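Local structure of ADP-ribosylating toxin CARDS (Mycoplasma pneumoniae, 4TLV) at residues M120-R123 / A124-S128; V357-V360 / N361-W364; F484-D487 / N488-F492; C548-D551 / N552-L555. The protein transfers ADP-ribosyl groups from NAD(+) to multiple target proteins, acting as the main virulence factor of its bacterium and causing vacuolization in mammalian cells. One frame throughout, in Å; residues are numbered along the deposited sequence.

Contact 1: residues M120-R123 / A124-S128; sequences MGIR and ALRTS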
loop_
_atom_site.group_PDB
_atom_site.type_symbol
_atom_site.label_atom_id
_atom_site.label_comp_id
_atom_site.label_asym_id
_atom_site.label_seq_id
_atom_site.Cartn_x
_atom_site.Cartn_y
_atom_site.Cartn_z
ATOM N N MET A 120 -10.924 -7.476 13.789
ATOM C CA MET A 120 -10.073 -6.408 14.307
ATOM C C MET A 120 -8.641 -6.613 13.832
ATOM O O MET A 120 -7.953 -5.655 13.472
ATOM C CB MET A 120 -10.080 -6.380 15.832
ATOM C CG MET A 120 -11.390 -5.930 16.453
ATOM S SD MET A 120 -11.326 -6.162 18.244
ATOM C CE MET A 120 -12.948 -5.532 18.692
ATOM N N GLY A 121 -8.193 -7.860 13.844
ATOM C CA GLY A 121 -6.874 -8.204 13.329
ATOM C C GLY A 121 -6.738 -7.887 11.841
ATOM O O GLY A 121 -5.727 -7.318 11.403
ATOM N N ILE A 122 -7.748 -8.266 11.063
ATOM C CA ILE A 122 -7.748 -8.016 9.628
ATOM C C ILE A 122 -7.770 -6.507 9.352
ATOM O O ILE A 122 -7.107 -6.029 8.435
ATOM C CB ILE A 122 -8.940 -8.723 8.905
ATOM C CG1 ILE A 122 -8.821 -10.256 8.998
ATOM C CG2 ILE A 122 -9.002 -8.331 7.427
ATOM C CD1 ILE A 122 -7.547 -10.789 8.469
ATOM N N ARG A 123 -8.530 -5.753 10.142
ATOM C CA ARG A 123 -8.567 -4.301 9.968
ATOM C C ARG A 123 -7.175 -3.680 10.154
ATOM O O ARG A 123 -6.754 -2.815 9.376
ATOM C CB ARG A 123 -9.558 -3.657 10.934
ATOM C CG ARG A 123 -9.676 -2.114 10.774
ATOM C CD ARG A 123 -10.826 -1.571 11.647
ATOM N NE ARG A 123 -11.277 -0.228 11.273
ATOM C CZ ARG A 123 -12.524 0.078 10.900
ATOM N NH1 ARG A 123 -13.473 -0.861 10.840
ATOM N NH2 ARG A 123 -12.831 1.335 10.586
ATOM N N ALA A 124 -6.470 -4.127 11.189
ATOM C CA ALA A 124 -5.095 -3.682 11.414
ATOM C C ALA A 124 -4.177 -4.050 10.239
ATOM O O ALA A 124 -3.384 -3.222 9.791
ATOM C CB ALA A 124 -4.561 -4.245 12.711
ATOM N N LEU A 125 -4.280 -5.283 9.752
ATOM C CA LEU A 125 -3.473 -5.723 8.606
ATOM C C LEU A 125 -3.765 -4.854 7.370
ATOM O O LEU A 125 -2.860 -4.509 6.605
ATOM C CB LEU A 125 -3.788 -7.178 8.272
ATOM C CG LEU A 125 -3.147 -7.786 7.020
ATOM C CD1 LEU A 125 -1.625 -7.674 7.126
ATOM C CD2 LEU A 125 -3.581 -9.242 6.898
ATOM N N ARG A 126 -5.041 -4.521 7.182
ATOM C CA ARG A 126 -5.505 -3.775 6.002
ATOM C C ARG A 126 -5.063 -2.320 6.002
ATOM O O ARG A 126 -4.906 -1.695 4.951
ATOM C CB ARG A 126 -7.029 -3.776 5.968
ATOM C CG ARG A 126 -7.653 -5.067 5.453
ATOM C CD ARG A 126 -9.180 -4.895 5.506
ATOM N NE ARG A 126 -9.841 -5.814 4.588
ATOM C CZ ARG A 126 -11.113 -5.714 4.233
ATOM N NH1 ARG A 126 -11.853 -4.718 4.723
ATOM N NH2 ARG A 126 -11.635 -6.592 3.382
ATOM N N THR A 127 -4.926 -1.768 7.196
ATOM C CA THR A 127 -4.695 -0.344 7.335
ATOM C C THR A 127 -3.291 -0.132 7.906
ATOM O O THR A 127 -2.321 -0.003 7.134
ATOM C CB THR A 127 -5.834 0.358 8.128
ATOM O OG1 THR A 127 -5.926 -0.168 9.457
ATOM C CG2 THR A 127 -7.171 0.149 7.415
ATOM N N SER A 128 -3.168 -0.207 9.222
ATOM C CA SER A 128 -1.906 0.057 9.938
ATOM C C SER A 128 -0.642 -0.633 9.410
ATOM O O SER A 128 0.410 0.018 9.295
ATOM C CB SER A 128 -2.064 -0.263 11.435
ATOM O OG SER A 128 -3.108 0.513 11.985
#
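The CG2 methyl of Ile122 overlaps the aliphatic shaft of Arg126, one turn further along helix 115-126, coming within 3.9 Å of Arg126 CD and as close to its NE. The two side chains cross at a slant. Ile122 has CG1 anti to its carbonyl carbon (chi1 -65°), which leaves CG2 beside that carbon, on the side of the next turn. Arg126 runs extended from CG to NE, its CG resting 3.2 Å from Ile122 O, and its guanidinium goes on to a salt bridge with Glu97 and hydrogen bonds to Tyr475 and Ser480. Arg123, extended as well, pairs through NH1 with Asp519.

Backbone bonds from Ala124 N, Leu125 N and Arg126 N to Met120, Gly121 and Ile122 O keep the helix regular up to its end; the last, Arg126 N to Ile122 O, is 2.8 Å long. At Thr127 the chain leaves helical angles, and its N reaches Arg123 O weakly. The hydroxyl reinforces it: Thr127 OG1 donates to Arg123 O over 2.8 Å, from 35° above the carbonyl plane. One carbonyl at the helix end thus takes a side-chain and a backbone donor. Since Tyr475, Ser480 and Asp519 belong to D3, the two arginines give this mono-ADP-ribosyltransferase helix a polar junction with D3: one salt bridge, Arg123 to Asp519, and hydrogen bonds from Arg126 to two hydroxyls.

Contact 2: residues V357-V360 / N361-W364; sequences VNAV and NQKW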
loop_
_atom_site.group_PDB
_atom_site.type_symbol
_atom_site.label_atom_id
_atom_site.label_comp_id
_atom_site.label_asym_id
_atom_site.label_seq_id
_atom_site.Cartn_x
_atom_site.Cartn_y
_atom_site.Cartn_z
ATOM N N VAL A 357 -4.128 2.857 -2.682
ATOM C CA VAL A 357 -2.951 2.230 -2.090
ATOM C C VAL A 357 -2.207 1.335 -3.065
ATOM O O VAL A 357 -1.044 1.014 -2.839
ATOM C CB VAL A 357 -3.288 1.443 -0.813
ATOM C CG1 VAL A 357 -3.823 2.385 0.260
ATOM C CG2 VAL A 357 -4.288 0.326 -1.114
ATOM N N ASN A 358 -2.883 0.920 -4.136
ATOM C CA ASN A 358 -2.289 0.004 -5.092
ATOM C C ASN A 358 -1.897 0.653 -6.413
ATOM O O ASN A 358 -1.515 -0.040 -7.336
ATOM C CB ASN A 358 -3.220 -1.193 -5.365
ATOM C CG ASN A 358 -4.601 -0.761 -5.862
ATOM O OD1 ASN A 358 -5.120 0.285 -5.464
ATOM N ND2 ASN A 358 -5.202 -1.573 -6.738
ATOM N N ALA A 359 -1.993 1.971 -6.515
ATOM C CA ALA A 359 -1.697 2.635 -7.793
ATOM C C ALA A 359 -0.206 2.949 -7.917
ATOM O O ALA A 359 0.301 3.864 -7.253
ATOM C CB ALA A 359 -2.531 3.915 -7.923
ATOM N N VAL A 360 0.495 2.197 -8.763
ATOM C CA VAL A 360 1.935 2.384 -8.929
ATOM C C VAL A 360 2.242 3.797 -9.427
ATOM O O VAL A 360 3.249 4.387 -9.048
ATOM C CB VAL A 360 2.547 1.318 -9.868
ATOM C CG1 VAL A 360 4.040 1.590 -10.116
ATOM C CG2 VAL A 360 2.370 -0.083 -9.269
ATOM N N ASN A 361 1.359 4.360 -10.248
ATOM C CA ASN A 361 1.595 5.702 -10.773
ATOM C C ASN A 361 1.418 6.823 -9.735
ATOM O O ASN A 361 1.699 7.981 -10.027
ATOM C CB ASN A 361 0.780 5.975 -12.056
ATOM C CG ASN A 361 -0.730 5.924 -11.832
ATOM O OD1 ASN A 361 -1.208 5.803 -10.697
ATOM N ND2 ASN A 361 -1.493 6.029 -12.926
ATOM N N GLN A 362 0.995 6.467 -8.518
ATOM C CA GLN A 362 0.974 7.429 -7.408
ATOM C C GLN A 362 2.126 7.226 -6.421
ATOM O O GLN A 362 2.154 7.858 -5.363
ATOM C CB GLN A 362 -0.357 7.373 -6.636
ATOM C CG GLN A 362 -1.617 7.630 -7.473
ATOM C CD GLN A 362 -2.900 7.422 -6.673
ATOM O OE1 GLN A 362 -2.869 7.162 -5.471
ATOM N NE2 GLN A 362 -4.038 7.546 -7.339
ATOM N N LYS A 363 3.071 6.351 -6.743
ATOM C CA LYS A 363 4.173 6.089 -5.824
ATOM C C LYS A 363 5.448 6.848 -6.208
ATOM O O LYS A 363 5.845 6.870 -7.379
ATOM C CB LYS A 363 4.424 4.586 -5.692
ATOM C CG LYS A 363 3.188 3.817 -5.149
ATOM C CD LYS A 363 3.571 2.380 -4.788
ATOM C CE LYS A 363 2.362 1.554 -4.332
ATOM N NZ LYS A 363 1.567 2.226 -3.223
ATOM N N TRP A 364 6.079 7.452 -5.201
ATOM C CA TRP A 364 7.223 8.350 -5.389
ATOM C C TRP A 364 8.330 8.001 -4.409
ATOM O O TRP A 364 8.052 7.540 -3.304
ATOM C CB TRP A 364 6.799 9.796 -5.128
ATOM C CG TRP A 364 5.670 10.245 -6.022
ATOM C CD1 TRP A 364 4.323 10.210 -5.743
ATOM C CD2 TRP A 364 5.794 10.775 -7.345
ATOM N NE1 TRP A 364 3.613 10.688 -6.814
ATOM C CE2 TRP A 364 4.491 11.052 -7.809
ATOM C CE3 TRP A 364 6.888 11.060 -8.182
ATOM C CZ2 TRP A 364 4.242 11.591 -9.085
ATOM C CZ3 TRP A 364 6.640 11.613 -9.451
ATOM C CH2 TRP A 364 5.331 11.872 -9.883
HETATM O O HOH W 1 -0.110 4.084 -4.550
#
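Lys363 sets CG anti to its carbonyl carbon, runs straight out to CE and then bends at the last torsion (chi4 -52°), which drops NZ onto Val357 O at 2.9 Å, from 44° above that carbonyl plane. Water 1 links Lys363 NZ to Ala359 O: it accepts from Lys363 NZ at 2.8 Å and donates to Ala359 O at 2.7 Å. Tyr320 O is a further partner of NZ, so the buried ammonium is held by two carbonyls and a water.

Ala359 O also takes the N-H of Gln362 at 3.0 Å, and Lys363 N reaches Val360 O at the same length, both donors standing well above the carbonyl planes. Ala359 CB touches two amides: Asn361, with CG between N and carbonyl carbon (chi1 63°), brings its OD1 to 3.6 Å, while CD of the extended Gln362 lies 3.7 Å from the same methyl. The Gln362 amide continues to Val354 O and Ala356 N.

Two successive bonds from residue i+3 back to residue i are the signature of a 3-10 turn, here in the connection between strands 348-354 and 364-368 of the D2 beta-trefoil.

Contact 3: residues F484-D487 / N488-F492; sequences FVQD and NQNVF
Gln486 leaves the bulge with CG anti to its N (chi1 177°) and runs out beside Asn490. Its CB lies 3.4 Å from Asn490 O and also touches CE1 of Phe492; CD meets the same ring carbon; and at the tip OE1 comes to 3.3 Å from Asn490 CB while sitting at the edge of the Phe492 ring, near its plane. The side chains of Gln486 and Asn490 lie side by side, pointing the same way, their amide planes 66° apart.

Asp487 flanks Asn490 too. Its CG stands between N and carbonyl carbon (chi1 60°), folding the carboxylate back over the turn, where OD1 receives two donors: Gln489 N at 2.9 Å on the anti side and Asn490 ND2 at 2.9 Å on the syn side. A weak bond joins ND2 to Asp487 OD2 as well.

The backbone carrying these side chains forms a hairpin closed by a type I turn, Asp487 to Asn490. Gln486 N bonds to Asn490 O at 3.0 Å and Asp487 N does so weakly, so two residues face one: a classic beta bulge. Phe484 N to Phe492 O (2.7 Å) continues the ladder, and Val485 CG2 packs at 4.3 Å from Val491 CG2 on the opposite face of the sheet from the aspartate. Asn488, at the turn, hydrogen-bonds to Asn297 and Pro294 of D2.

With the Asp487 carboxylate at ND2 and Lys513 at OD1, the Asn490 amide is fixed in rotation and would probably be polarised along its length.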
loop_
_atom_site.group_PDB
_atom_site.type_symbol
_atom_site.label_atom_id
_atom_site.label_comp_id
_atom_site.label_asym_id
_atom_site.label_seq_id
_atom_site.Cartn_x
_atom_site.Cartn_y
_atom_site.Cartn_z
ATOM N N PHE A 484 -17.928 4.358 -6.321
ATOM C CA PHE A 484 -17.730 4.767 -7.703
ATOM C C PHE A 484 -17.553 6.283 -7.644
ATOM O O PHE A 484 -18.428 6.989 -7.151
ATOM C CB PHE A 484 -19.007 4.408 -8.485
ATOM C CG PHE A 484 -18.957 4.680 -9.962
ATOM C CD1 PHE A 484 -18.806 5.970 -10.454
ATOM C CD2 PHE A 484 -19.171 3.641 -10.871
ATOM C CE1 PHE A 484 -18.799 6.215 -11.834
ATOM C CE2 PHE A 484 -19.174 3.875 -12.246
ATOM C CZ PHE A 484 -18.983 5.167 -12.729
ATOM N N VAL A 485 -16.422 6.785 -8.123
ATOM C CA VAL A 485 -16.172 8.221 -8.089
ATOM C C VAL A 485 -16.562 8.823 -9.430
ATOM O O VAL A 485 -15.884 8.625 -10.427
ATOM C CB VAL A 485 -14.693 8.557 -7.785
ATOM C CG1 VAL A 485 -14.464 10.072 -7.800
ATOM C CG2 VAL A 485 -14.271 7.960 -6.433
ATOM N N GLN A 486 -17.686 9.531 -9.443
ATOM C CA GLN A 486 -18.132 10.230 -10.639
ATOM C C GLN A 486 -17.223 11.432 -10.856
ATOM O O GLN A 486 -16.768 11.703 -11.962
ATOM C CB GLN A 486 -19.575 10.701 -10.460
ATOM C CG GLN A 486 -20.112 11.507 -11.621
ATOM C CD GLN A 486 -21.576 11.880 -11.423
ATOM O OE1 GLN A 486 -21.905 12.773 -10.641
ATOM N NE2 GLN A 486 -22.459 11.187 -12.126
ATOM N N ASP A 487 -16.979 12.156 -9.773
ATOM C CA ASP A 487 -15.968 13.197 -9.753
ATOM C C ASP A 487 -15.665 13.535 -8.303
ATOM O O ASP A 487 -16.181 12.894 -7.385
ATOM C CB ASP A 487 -16.405 14.440 -10.542
ATOM C CG ASP A 487 -17.681 15.076 -10.000
ATOM O OD1 ASP A 487 -17.915 15.065 -8.774
ATOM O OD2 ASP A 487 -18.453 15.614 -10.823
ATOM N N ASN A 488 -14.831 14.538 -8.090
ATOM C CA ASN A 488 -14.386 14.846 -6.734
ATOM C C ASN A 488 -15.495 15.225 -5.747
ATOM O O ASN A 488 -15.308 15.095 -4.544
ATOM C CB ASN A 488 -13.284 15.911 -6.753
ATOM C CG ASN A 488 -11.958 15.367 -7.279
ATOM O OD1 ASN A 488 -11.826 14.060 -7.282
ATOM N ND2 ASN A 488 -11.068 16.122 -7.672
ATOM N N GLN A 489 -16.646 15.679 -6.241
ATOM C CA GLN A 489 -17.748 16.063 -5.356
ATOM C C GLN A 489 -18.934 15.093 -5.389
ATOM O O GLN A 489 -19.954 15.349 -4.760
ATOM C CB GLN A 489 -18.253 17.478 -5.680
ATOM C CG GLN A 489 -17.313 18.598 -5.245
ATOM C CD GLN A 489 -16.096 18.700 -6.127
ATOM O OE1 GLN A 489 -14.965 18.736 -5.644
ATOM N NE2 GLN A 489 -16.320 18.747 -7.440
ATOM N N ASN A 490 -18.811 13.994 -6.129
ATOM C CA ASN A 490 -19.927 13.072 -6.283
ATOM C C ASN A 490 -19.443 11.627 -6.229
ATOM O O ASN A 490 -18.850 11.140 -7.183
ATOM C CB ASN A 490 -20.646 13.345 -7.604
ATOM C CG ASN A 490 -21.356 14.696 -7.612
ATOM O OD1 ASN A 490 -22.426 14.844 -7.025
ATOM N ND2 ASN A 490 -20.750 15.689 -8.263
ATOM N N VAL A 491 -19.702 10.963 -5.103
ATOM C CA VAL A 491 -19.245 9.592 -4.874
ATOM C C VAL A 491 -20.439 8.709 -4.506
ATOM O O VAL A 491 -21.256 9.085 -3.661
ATOM C CB VAL A 491 -18.180 9.559 -3.752
ATOM C CG1 VAL A 491 -17.765 8.114 -3.422
ATOM C CG2 VAL A 491 -16.947 10.383 -4.159
ATOM N N PHE A 492 -20.541 7.538 -5.147
ATOM C CA PHE A 492 -21.680 6.638 -4.951
ATOM C C PHE A 492 -21.238 5.264 -4.472
ATOM O O PHE A 492 -20.271 4.712 -5.002
ATOM C CB PHE A 492 -22.458 6.481 -6.263
ATOM C CG PHE A 492 -22.992 7.781 -6.799
ATOM C CD1 PHE A 492 -22.168 8.641 -7.511
ATOM C CD2 PHE A 492 -24.307 8.147 -6.576
ATOM C CE1 PHE A 492 -22.658 9.833 -8.008
ATOM C CE2 PHE A 492 -24.798 9.349 -7.059
ATOM C CZ PHE A 492 -23.971 10.193 -7.768
#

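Contact 4: residues C548-D551 / N552-L555; sequences CYAD and NQQL
The flat amide of Gln553 has Asp551 CB over one face, 3.4 Å from NE2, with Asp551 N raised to the same side of its plane. Asp551 N donates to Gln553 OE1 at 2.9 Å from 36° above the amide carbonyl plane. From the other side of the plane Cys548 CB comes to 3.5 Å from Gln553 OE1; the Ala550 methyl approaches near the plane, by the edge. A bend in the middle of the side chain (Gln553 chi2 91°) curls the amide back over the turn that precedes it; its NE2 is then taken by Leu498 O.

The ends of the turn are tied by the main chain. Cys548 N bonds to Gln553 O at 2.8 Å, in the carbonyl plane, and Asn552 N makes a weak bond to Cys548 O. Asn552 takes the left-handed helical conformation (phi 59°) as the turn ends, and its CA comes 3.2 Å from Cys548 O in a C-H...O contact. Within the turn, Ala550 N points at the thiol, 3.5 Å from Cys548 SG, in a hydrogen bond to sulfur.

Water 2 lies 2.9 Å from both Tyr549 O and Asn552 OD1. Arg104 of the mono-ADP-ribosyltransferase domain meets the same two residues, its NH2 at Tyr549 O and its carbonyl at Asn552 ND2, and Tyr527 OH bonds to Asn552 OD1.

Between strands 543-548 and 554-558 of the D3 beta-trefoil, a glutamine amide thus satisfies an N-H inside the turn, while Tyr549 O and Asn552 ND2 join D3 to the mono-ADP-ribosyltransferase domain through Arg104.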
loop_
_atom_site.group_PDB
_atom_site.type_symbol
_atom_site.label_atom_id
_atom_site.label_comp_id
_atom_site.label_asym_id
_atom_site.label_seq_id
_atom_site.Cartn_x
_atom_site.Cartn_y
_atom_site.Cartn_z
ATOM N N CYS A 548 -22.051 -9.770 0.064
ATOM C CA CYS A 548 -22.359 -8.733 1.034
ATOM C C CYS A 548 -22.237 -9.295 2.456
ATOM O O CYS A 548 -22.651 -10.427 2.719
ATOM C CB CYS A 548 -23.775 -8.203 0.756
ATOM S SG CYS A 548 -24.390 -7.016 1.940
ATOM N N TYR A 549 -21.658 -8.525 3.373
ATOM C CA TYR A 549 -21.552 -8.963 4.768
ATOM C C TYR A 549 -22.903 -9.328 5.388
ATOM O O TYR A 549 -22.976 -10.214 6.238
ATOM C CB TYR A 549 -20.992 -7.857 5.661
ATOM C CG TYR A 549 -19.476 -7.670 5.731
ATOM C CD1 TYR A 549 -18.705 -7.518 4.586
ATOM C CD2 TYR A 549 -18.850 -7.553 6.964
ATOM C CE1 TYR A 549 -17.313 -7.292 4.676
ATOM C CE2 TYR A 549 -17.477 -7.332 7.066
ATOM C CZ TYR A 549 -16.718 -7.208 5.911
ATOM O OH TYR A 549 -15.365 -6.956 6.025
ATOM N N ALA A 550 -23.947 -8.590 5.027
ATOM C CA ALA A 550 -25.227 -8.694 5.743
ATOM C C ALA A 550 -25.722 -10.137 5.877
ATOM O O ALA A 550 -25.998 -10.600 6.980
ATOM C CB ALA A 550 -26.296 -7.814 5.088
ATOM N N ASP A 551 -25.831 -10.836 4.757
ATOM C CA ASP A 551 -26.358 -12.198 4.764
ATOM C C ASP A 551 -25.774 -12.990 3.601
ATOM O O ASP A 551 -26.416 -13.899 3.070
ATOM C CB ASP A 551 -27.899 -12.182 4.688
ATOM C CG ASP A 551 -28.529 -13.512 5.116
ATOM O OD1 ASP A 551 -27.874 -14.296 5.841
ATOM O OD2 ASP A 551 -29.688 -13.770 4.725
ATOM N N ASN A 552 -24.553 -12.632 3.200
ATOM C CA ASN A 552 -23.860 -13.311 2.101
ATOM C C ASN A 552 -24.571 -13.288 0.761
ATOM O O ASN A 552 -24.391 -14.186 -0.062
ATOM C CB ASN A 552 -23.476 -14.735 2.491
ATOM C CG ASN A 552 -22.431 -14.751 3.551
ATOM O OD1 ASN A 552 -21.562 -13.878 3.563
ATOM N ND2 ASN A 552 -22.507 -15.713 4.470
ATOM N N GLN A 553 -25.357 -12.244 0.535
ATOM C CA GLN A 553 -25.967 -12.027 -0.771
ATOM C C GLN A 553 -24.870 -11.845 -1.789
ATOM O O GLN A 553 -23.906 -11.106 -1.531
ATOM C CB GLN A 553 -26.845 -10.771 -0.752
ATOM C CG GLN A 553 -27.963 -10.797 0.288
ATOM C CD GLN A 553 -27.570 -10.209 1.643
ATOM O OE1 GLN A 553 -26.393 -10.162 2.023
ATOM N NE2 GLN A 553 -28.570 -9.753 2.379
ATOM N N GLN A 554 -25.018 -12.499 -2.942
ATOM C CA GLN A 554 -23.961 -12.541 -3.942
ATOM C C GLN A 554 -24.185 -11.612 -5.131
ATOM O O GLN A 554 -25.238 -11.628 -5.783
ATOM C CB GLN A 554 -23.719 -13.971 -4.449
ATOM C CG GLN A 554 -22.481 -14.064 -5.335
ATOM C CD GLN A 554 -22.167 -15.487 -5.788
ATOM O OE1 GLN A 554 -22.817 -16.447 -5.362
ATOM N NE2 GLN A 554 -21.160 -15.625 -6.651
ATOM N N LEU A 555 -23.170 -10.805 -5.415
ATOM C CA LEU A 555 -23.203 -9.888 -6.553
ATOM C C LEU A 555 -23.081 -10.661 -7.859
ATOM O O LEU A 555 -22.158 -11.459 -8.030
ATOM C CB LEU A 555 -22.051 -8.876 -6.449
ATOM C CG LEU A 555 -22.116 -7.673 -7.382
ATOM C CD1 LEU A 555 -23.351 -6.816 -7.021
ATOM C CD2 LEU A 555 -20.846 -6.846 -7.301
HETATM O O HOH W 2 -21.177 -12.502 6.102
#

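Overall arrangement
All four contacts are local and follow in series along the chain; none nests in or crosses another. Contact 1 ends helix 115-126 of the mono-ADP-ribosyltransferase domain. Contact 2 closes the 3-10 turn before strand 364-368 of D2, and contacts 3 and 4 close connections between strands in D3 that belong to one antiparallel sheet, the centres of contacts 3 and 4 about 24 Å apart. Across domains, contacts 1 and 4 come nearest, about 4 Å between nearest atoms without touching, and Ser480 bonds to Arg126 of one and Tyr549 of the other. Contact 3 meets D2 through Asn488, and Asn358 of contact 2 reaches Asp443 of D3, so local turns sit at several domain junctions.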